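Local coordinates for peptidase M16 domain protein (Alicyclobacillus acidocaldarius subsp. acidocaldarius DSM 446, PDB 4XEA), which is a putative metallopeptidase of the M16 family that binds a metal ion and probably hydrolyses peptide bonds, at residues Y32-A36 with L112-Q117; L63-F68 with H94-Y98. All blocks are in the same frame, centred on the assembly; numbering follows the deposited sequence.

Interaction 1: Y32-A36 with L112-Q117; sequences YAMFA and LLDFVQ. With NA (sodium ion), chain B.
With chi1 near -168° in Phe35 and 180° in Leu112, each CG lies anti to its own backbone N, which sends the ring of Phe35 toward the helix, among Leu113, Val116 and Gln117, and brings the leucine branch against Phe35 CB. The fold is the alpha/beta architecture of an M16 domain: helix 105-116 packs on a face of the mixed sheet, here over strand 31-37, the short axes 9.7 Å apart and crossing at -26°. Leu112 CD2 sits 3.9 Å from Phe35 CB and also reaches the methyl of Ala33. Above one face of the Phe35 ring is Leu113 CD2, 4.1 Å from the ring centroid and close to its normal, a CH-pi contact displaced toward the rim. Val116 approaches obliquely, its CB 3.6 Å from Phe35 CD2. Near the ring plane lies Gln117, whose NE2 comes to 3.9 Å from Phe35 CZ, the amide plane turned steeply against the ring; its OE1 is held by Gln215. No hydrogen bond crosses between the segments, so this buried contact rests on apolar packing. Met194 and Leu196 of strand 194-200 also touch Phe35. At the end of the helix, Phe115 O binds the sodium ion at 2.1 Å.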
loop_
_atom_site.group_PDB
_atom_site.type_symbol
_atom_site.label_atom_id
_atom_site.label_comp_id
_atom_site.label_asym_id
_atom_site.label_seq_id
_atom_site.Cartn_x
_atom_site.Cartn_y
_atom_site.Cartn_z
ATOM N N TYR A 32 -8.653 -6.191 -13.929
ATOM C CA TYR A 32 -7.578 -6.858 -13.222
ATOM C C TYR A 32 -7.808 -8.346 -13.459
ATOM O O TYR A 32 -8.932 -8.863 -13.293
ATOM C CB TYR A 32 -7.614 -6.470 -11.733
ATOM C CG TYR A 32 -6.463 -6.982 -10.843
ATOM C CD1 TYR A 32 -6.385 -8.333 -10.457
ATOM C CD2 TYR A 32 -5.489 -6.120 -10.349
ATOM C CE1 TYR A 32 -5.343 -8.802 -9.631
ATOM C CE2 TYR A 32 -4.439 -6.589 -9.508
ATOM C CZ TYR A 32 -4.390 -7.927 -9.159
ATOM O OH TYR A 32 -3.371 -8.414 -8.359
ATOM N N ALA A 33 -6.767 -9.025 -13.921
ATOM C CA ALA A 33 -6.888 -10.417 -14.357
ATOM C C ALA A 33 -5.764 -11.241 -13.714
ATOM O O ALA A 33 -4.616 -10.793 -13.686
ATOM C CB ALA A 33 -6.773 -10.456 -15.880
HETATM N N MSE A 34 -6.071 -12.461 -13.257
HETATM C CA MSE A 34 -5.045 -13.312 -12.668
HETATM C C MSE A 34 -5.229 -14.760 -13.149
HETATM O O MSE A 34 -6.356 -15.279 -13.129
HETATM C CB MSE A 34 -5.115 -13.243 -11.135
HETATM C CG MSE A 34 -4.145 -14.216 -10.373
HETATM SE SE MSE A 34 -4.073 -13.976 -8.427
HETATM C CE MSE A 34 -3.088 -12.289 -8.286
ATOM N N PHE A 35 -4.122 -15.350 -13.620
ATOM C CA PHE A 35 -4.039 -16.738 -14.054
ATOM C C PHE A 35 -3.069 -17.439 -13.076
ATOM O O PHE A 35 -1.899 -17.073 -13.021
ATOM C CB PHE A 35 -3.489 -16.749 -15.501
ATOM C CG PHE A 35 -3.586 -18.074 -16.231
ATOM C CD1 PHE A 35 -4.493 -19.058 -15.884
ATOM C CD2 PHE A 35 -2.802 -18.274 -17.361
ATOM C CE1 PHE A 35 -4.563 -20.264 -16.604
ATOM C CE2 PHE A 35 -2.881 -19.468 -18.100
ATOM C CZ PHE A 35 -3.754 -20.458 -17.704
ATOM N N ALA A 36 -3.559 -18.386 -12.275
ATOM C CA ALA A 36 -2.749 -19.006 -11.218
ATOM C C ALA A 36 -2.774 -20.486 -11.259
ATOM O O ALA A 36 -3.765 -21.081 -11.723
ATOM C CB ALA A 36 -3.191 -18.528 -9.847
ATOM N N LEU A 112 -1.837 -13.071 -21.710
ATOM C CA LEU A 112 -1.716 -13.722 -20.393
ATOM C C LEU A 112 -1.784 -15.245 -20.569
ATOM O O LEU A 112 -0.935 -15.980 -20.072
ATOM C CB LEU A 112 -2.808 -13.213 -19.440
ATOM C CG LEU A 112 -2.796 -13.827 -18.030
ATOM C CD1 LEU A 112 -1.484 -13.563 -17.325
ATOM C CD2 LEU A 112 -3.980 -13.319 -17.247
ATOM N N LEU A 113 -2.793 -15.717 -21.286
ATOM C CA LEU A 113 -2.912 -17.164 -21.515
ATOM C C LEU A 113 -1.673 -17.657 -22.248
ATOM O O LEU A 113 -1.055 -18.631 -21.832
ATOM C CB LEU A 113 -4.175 -17.513 -22.301
ATOM C CG LEU A 113 -5.497 -17.304 -21.565
ATOM C CD1 LEU A 113 -6.676 -17.333 -22.547
ATOM C CD2 LEU A 113 -5.665 -18.340 -20.431
ATOM N N ASP A 114 -1.320 -16.983 -23.339
ATOM C CA ASP A 114 -0.200 -17.405 -24.203
ATOM C C ASP A 114 1.141 -17.523 -23.469
ATOM O O ASP A 114 1.835 -18.534 -23.602
ATOM C CB ASP A 114 -0.065 -16.451 -25.395
ATOM C CG ASP A 114 -1.216 -16.579 -26.382
ATOM O OD1 ASP A 114 -2.031 -17.542 -26.284
ATOM O OD2 ASP A 114 -1.281 -15.723 -27.266
ATOM N N PHE A 115 1.515 -16.527 -22.668
ATOM C CA PHE A 115 2.864 -16.570 -22.066
ATOM C C PHE A 115 2.975 -17.541 -20.870
ATOM O O PHE A 115 4.064 -18.000 -20.527
ATOM C CB PHE A 115 3.408 -15.151 -21.765
ATOM C CG PHE A 115 3.279 -14.686 -20.318
ATOM C CD1 PHE A 115 4.236 -15.022 -19.375
ATOM C CD2 PHE A 115 2.239 -13.838 -19.930
ATOM C CE1 PHE A 115 4.144 -14.555 -18.041
ATOM C CE2 PHE A 115 2.130 -13.379 -18.627
ATOM C CZ PHE A 115 3.084 -13.739 -17.672
ATOM N N VAL A 116 1.854 -17.870 -20.252
ATOM C CA VAL A 116 1.853 -18.834 -19.157
ATOM C C VAL A 116 1.749 -20.279 -19.696
ATOM O O VAL A 116 2.233 -21.209 -19.040
ATOM C CB VAL A 116 0.731 -18.494 -18.172
ATOM C CG1 VAL A 116 0.626 -19.527 -17.037
ATOM C CG2 VAL A 116 0.974 -17.049 -17.583
ATOM N N GLN A 117 1.152 -20.456 -20.886
ATOM C CA GLN A 117 0.939 -21.798 -21.476
ATOM C C GLN A 117 2.059 -22.282 -22.399
ATOM O O GLN A 117 1.943 -23.353 -23.001
ATOM C CB GLN A 117 -0.437 -21.876 -22.170
ATOM C CG GLN A 117 -1.567 -21.904 -21.152
ATOM C CD GLN A 117 -2.954 -21.912 -21.728
ATOM O OE1 GLN A 117 -3.270 -21.295 -22.805
ATOM N NE2 GLN A 117 -3.833 -22.604 -21.011
HETATM NA NA NA B . 6.075 -18.380 -21.035
HETATM O O HOH W 1 6.427 -17.329 -23.061
HETATM O O HOH W 2 8.577 -18.797 -20.954
#

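Interaction 2: L63-F68 with H94-Y98; sequences LEHKMF and HTAYY. With NA (sodium ion), chain B; NI (nickel (II) ion), chain C.
Tyr97 of strand 95-101 runs its phenol against segment 63-68, between Glu64 and Met67, and the tightly packed part is the phenol against the Glu64 backbone and Met67, a selenomethionine here. Met67 CB is 3.6 Å from Tyr97 CE1, and the two side chains cross at about a right angle. Bends at chi2 (60°) and chi3 (51°) of Met67 fold its chain back beside the phenol, so that the terminal CE comes to 3.6 Å from Tyr97 OH. The same hydroxyl oxygen presses on the helix backbone, 3.3 Å from Glu64 CA. None of this is hydrogen bonding between the segments: the buried hydroxyl is paired with that of Tyr189. A leucine in place of Tyr97 would probably open a gap beside Met67 and Glu64 CA and leave the Tyr189 hydroxyl without this mate.

The fringes are looser, and both Glu64 and Phe68 are partly exposed. Phe68 CZ only grazes the edge of the Tyr97 ring, 4.2 Å from CD1, while its own ring stacks on Phe76. Glu64 CB meets Thr95 CG2 at 4.0 Å; beyond it the acid chain leads away from the strand, and its OE1 bonds to Thr90. His65 takes no part in the strand contact; its NE2 binds the nickel ion at 2.2 Å, and the metal also carries a water, while His65 ND1 is held by Glu129. Two residues on, Met67 O ligates the sodium ion at 2.5 Å.

His61, Glu64 and His65 spell HXXEH, the inverted zinc-binding motif of M16 peptidases, in which the glutamate is generally the catalytic base; with Glu136, the two histidines form the nickel site of this structure.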
loop_
_atom_site.group_PDB
_atom_site.type_symbol
_atom_site.label_atom_id
_atom_site.label_comp_id
_atom_site.label_asym_id
_atom_site.label_seq_id
_atom_site.Cartn_x
_atom_site.Cartn_y
_atom_site.Cartn_z
ATOM N N LEU A 63 10.466 -21.251 -12.128
ATOM C CA LEU A 63 9.513 -21.211 -13.252
ATOM C C LEU A 63 8.869 -19.816 -13.373
ATOM O O LEU A 63 8.711 -19.296 -14.481
ATOM C CB LEU A 63 8.431 -22.284 -13.114
ATOM C CG LEU A 63 8.875 -23.742 -13.261
ATOM C CD1 LEU A 63 7.681 -24.639 -12.992
ATOM C CD2 LEU A 63 9.470 -23.993 -14.709
ATOM N N GLU A 64 8.571 -19.191 -12.231
ATOM C CA GLU A 64 8.005 -17.839 -12.249
ATOM C C GLU A 64 8.926 -16.887 -12.948
ATOM O O GLU A 64 8.478 -16.073 -13.761
ATOM C CB GLU A 64 7.682 -17.344 -10.827
ATOM C CG GLU A 64 7.082 -15.922 -10.782
ATOM C CD GLU A 64 7.678 -15.091 -9.647
ATOM O OE1 GLU A 64 7.628 -15.527 -8.487
ATOM O OE2 GLU A 64 8.248 -14.035 -9.924
ATOM N N HIS A 65 10.216 -16.957 -12.633
ATOM C CA HIS A 65 11.164 -16.080 -13.250
ATOM C C HIS A 65 11.232 -16.320 -14.766
ATOM O O HIS A 65 11.360 -15.378 -15.543
ATOM C CB HIS A 65 12.560 -16.295 -12.663
ATOM C CG HIS A 65 12.878 -15.391 -11.529
ATOM N ND1 HIS A 65 13.914 -14.484 -11.574
ATOM C CD2 HIS A 65 12.285 -15.234 -10.321
ATOM C CE1 HIS A 65 13.955 -13.815 -10.433
ATOM N NE2 HIS A 65 12.982 -14.254 -9.658
ATOM N N LYS A 66 11.180 -17.586 -15.159
ATOM C CA LYS A 66 11.437 -17.971 -16.543
ATOM C C LYS A 66 10.184 -17.939 -17.406
ATOM O O LYS A 66 10.263 -18.028 -18.636
ATOM C CB LYS A 66 12.111 -19.352 -16.569
ATOM C CG LYS A 66 13.633 -19.331 -16.180
ATOM C CD LYS A 66 14.444 -18.162 -16.773
ATOM C CE LYS A 66 14.432 -18.063 -18.320
ATOM N NZ LYS A 66 14.993 -16.755 -18.827
HETATM N N MSE A 67 9.030 -17.768 -16.766
HETATM C CA MSE A 67 7.761 -17.740 -17.488
HETATM C C MSE A 67 7.690 -16.582 -18.470
HETATM O O MSE A 67 7.010 -16.694 -19.494
HETATM C CB MSE A 67 6.565 -17.648 -16.528
HETATM C CG MSE A 67 5.244 -18.069 -17.142
HETATM SE SE MSE A 67 5.342 -19.961 -17.756
HETATM C CE MSE A 67 6.037 -20.747 -16.116
ATOM N N PHE A 68 8.391 -15.486 -18.179
ATOM C CA PHE A 68 8.321 -14.303 -19.004
ATOM C C PHE A 68 9.213 -14.378 -20.251
ATOM O O PHE A 68 9.042 -13.583 -21.156
ATOM C CB PHE A 68 8.634 -13.071 -18.157
ATOM C CG PHE A 68 7.580 -12.794 -17.126
ATOM C CD1 PHE A 68 6.486 -11.998 -17.437
ATOM C CD2 PHE A 68 7.648 -13.382 -15.880
ATOM C CE1 PHE A 68 5.474 -11.748 -16.489
ATOM C CE2 PHE A 68 6.642 -13.157 -14.912
ATOM C CZ PHE A 68 5.560 -12.318 -15.220
ATOM N N HIS A 94 0.756 -21.577 -4.249
ATOM C CA HIS A 94 0.372 -21.226 -5.618
ATOM C C HIS A 94 1.371 -20.241 -6.215
ATOM O O HIS A 94 2.188 -19.618 -5.498
ATOM C CB HIS A 94 -1.094 -20.707 -5.692
ATOM C CG HIS A 94 -1.311 -19.347 -5.087
ATOM N ND1 HIS A 94 -1.667 -19.160 -3.763
ATOM C CD2 HIS A 94 -1.234 -18.107 -5.632
ATOM C CE1 HIS A 94 -1.796 -17.858 -3.525
ATOM N NE2 HIS A 94 -1.562 -17.201 -4.651
ATOM N N THR A 95 1.353 -20.181 -7.551
ATOM C CA THR A 95 2.070 -19.194 -8.337
ATOM C C THR A 95 1.035 -18.464 -9.186
ATOM O O THR A 95 0.141 -19.098 -9.793
ATOM C CB THR A 95 3.122 -19.852 -9.289
ATOM O OG1 THR A 95 3.901 -20.833 -8.588
ATOM C CG2 THR A 95 4.058 -18.801 -9.873
ATOM N N ALA A 96 1.142 -17.135 -9.201
ATOM C CA ALA A 96 0.168 -16.260 -9.856
ATOM C C ALA A 96 0.819 -15.291 -10.850
ATOM O O ALA A 96 1.888 -14.719 -10.567
ATOM C CB ALA A 96 -0.611 -15.457 -8.820
ATOM N N TYR A 97 0.128 -15.127 -11.993
ATOM C CA TYR A 97 0.448 -14.192 -13.073
ATOM C C TYR A 97 -0.747 -13.257 -13.284
ATOM O O TYR A 97 -1.902 -13.707 -13.392
ATOM C CB TYR A 97 0.784 -14.968 -14.361
ATOM C CG TYR A 97 1.889 -15.997 -14.136
ATOM C CD1 TYR A 97 3.221 -15.647 -14.317
ATOM C CD2 TYR A 97 1.606 -17.280 -13.643
ATOM C CE1 TYR A 97 4.237 -16.519 -14.063
ATOM C CE2 TYR A 97 2.645 -18.199 -13.391
ATOM C CZ TYR A 97 3.954 -17.803 -13.597
ATOM O OH TYR A 97 4.996 -18.668 -13.360
ATOM N N TYR A 98 -0.502 -11.936 -13.316
ATOM C CA TYR A 98 -1.636 -11.014 -13.323
ATOM C C TYR A 98 -1.319 -9.717 -14.031
ATOM O O TYR A 98 -0.154 -9.326 -14.089
ATOM C CB TYR A 98 -2.088 -10.755 -11.895
ATOM C CG TYR A 98 -1.040 -10.135 -10.976
ATOM C CD1 TYR A 98 -1.012 -8.770 -10.763
ATOM C CD2 TYR A 98 -0.093 -10.926 -10.309
ATOM C CE1 TYR A 98 -0.061 -8.180 -9.919
ATOM C CE2 TYR A 98 0.854 -10.349 -9.440
ATOM C CZ TYR A 98 0.853 -8.984 -9.255
ATOM O OH TYR A 98 1.794 -8.399 -8.453
HETATM NA NA NA B . 6.075 -18.380 -21.035
HETATM NI NI NI C . 12.213 -13.868 -7.627
HETATM O O HOH W 2 8.577 -18.797 -20.954
HETATM O O HOH W 1 6.427 -17.329 -23.061
HETATM O O HOH W 3 11.926 -11.506 -8.170
#

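In the fold
Of the elements in these contacts, strand 31-37 comes first along the chain, then helix 59-66, and later strand 95-101, paired with strand 84-90, and helix 105-116. Interaction 2 closes the shorter loop, joining 63-68 to 94-98, and is nested within the longer loop that interaction 1 closes between 32-36 and 112-117. Their centres are about 9 Å apart. Strands 31-37 and 95-101 are antiparallel neighbours in one sheet, and a probable hydrogen bond from Phe35 N to Tyr97 O (2.8 Å) links the two contacts directly. The Phe115 and Phe68 rings also meet, and segments 63-68 and 112-117 each supply a carbonyl oxygen to the sodium ion, joined by Ser118 O. The metal-binding helix and helix 105-116 are thereby tied to the same sheet.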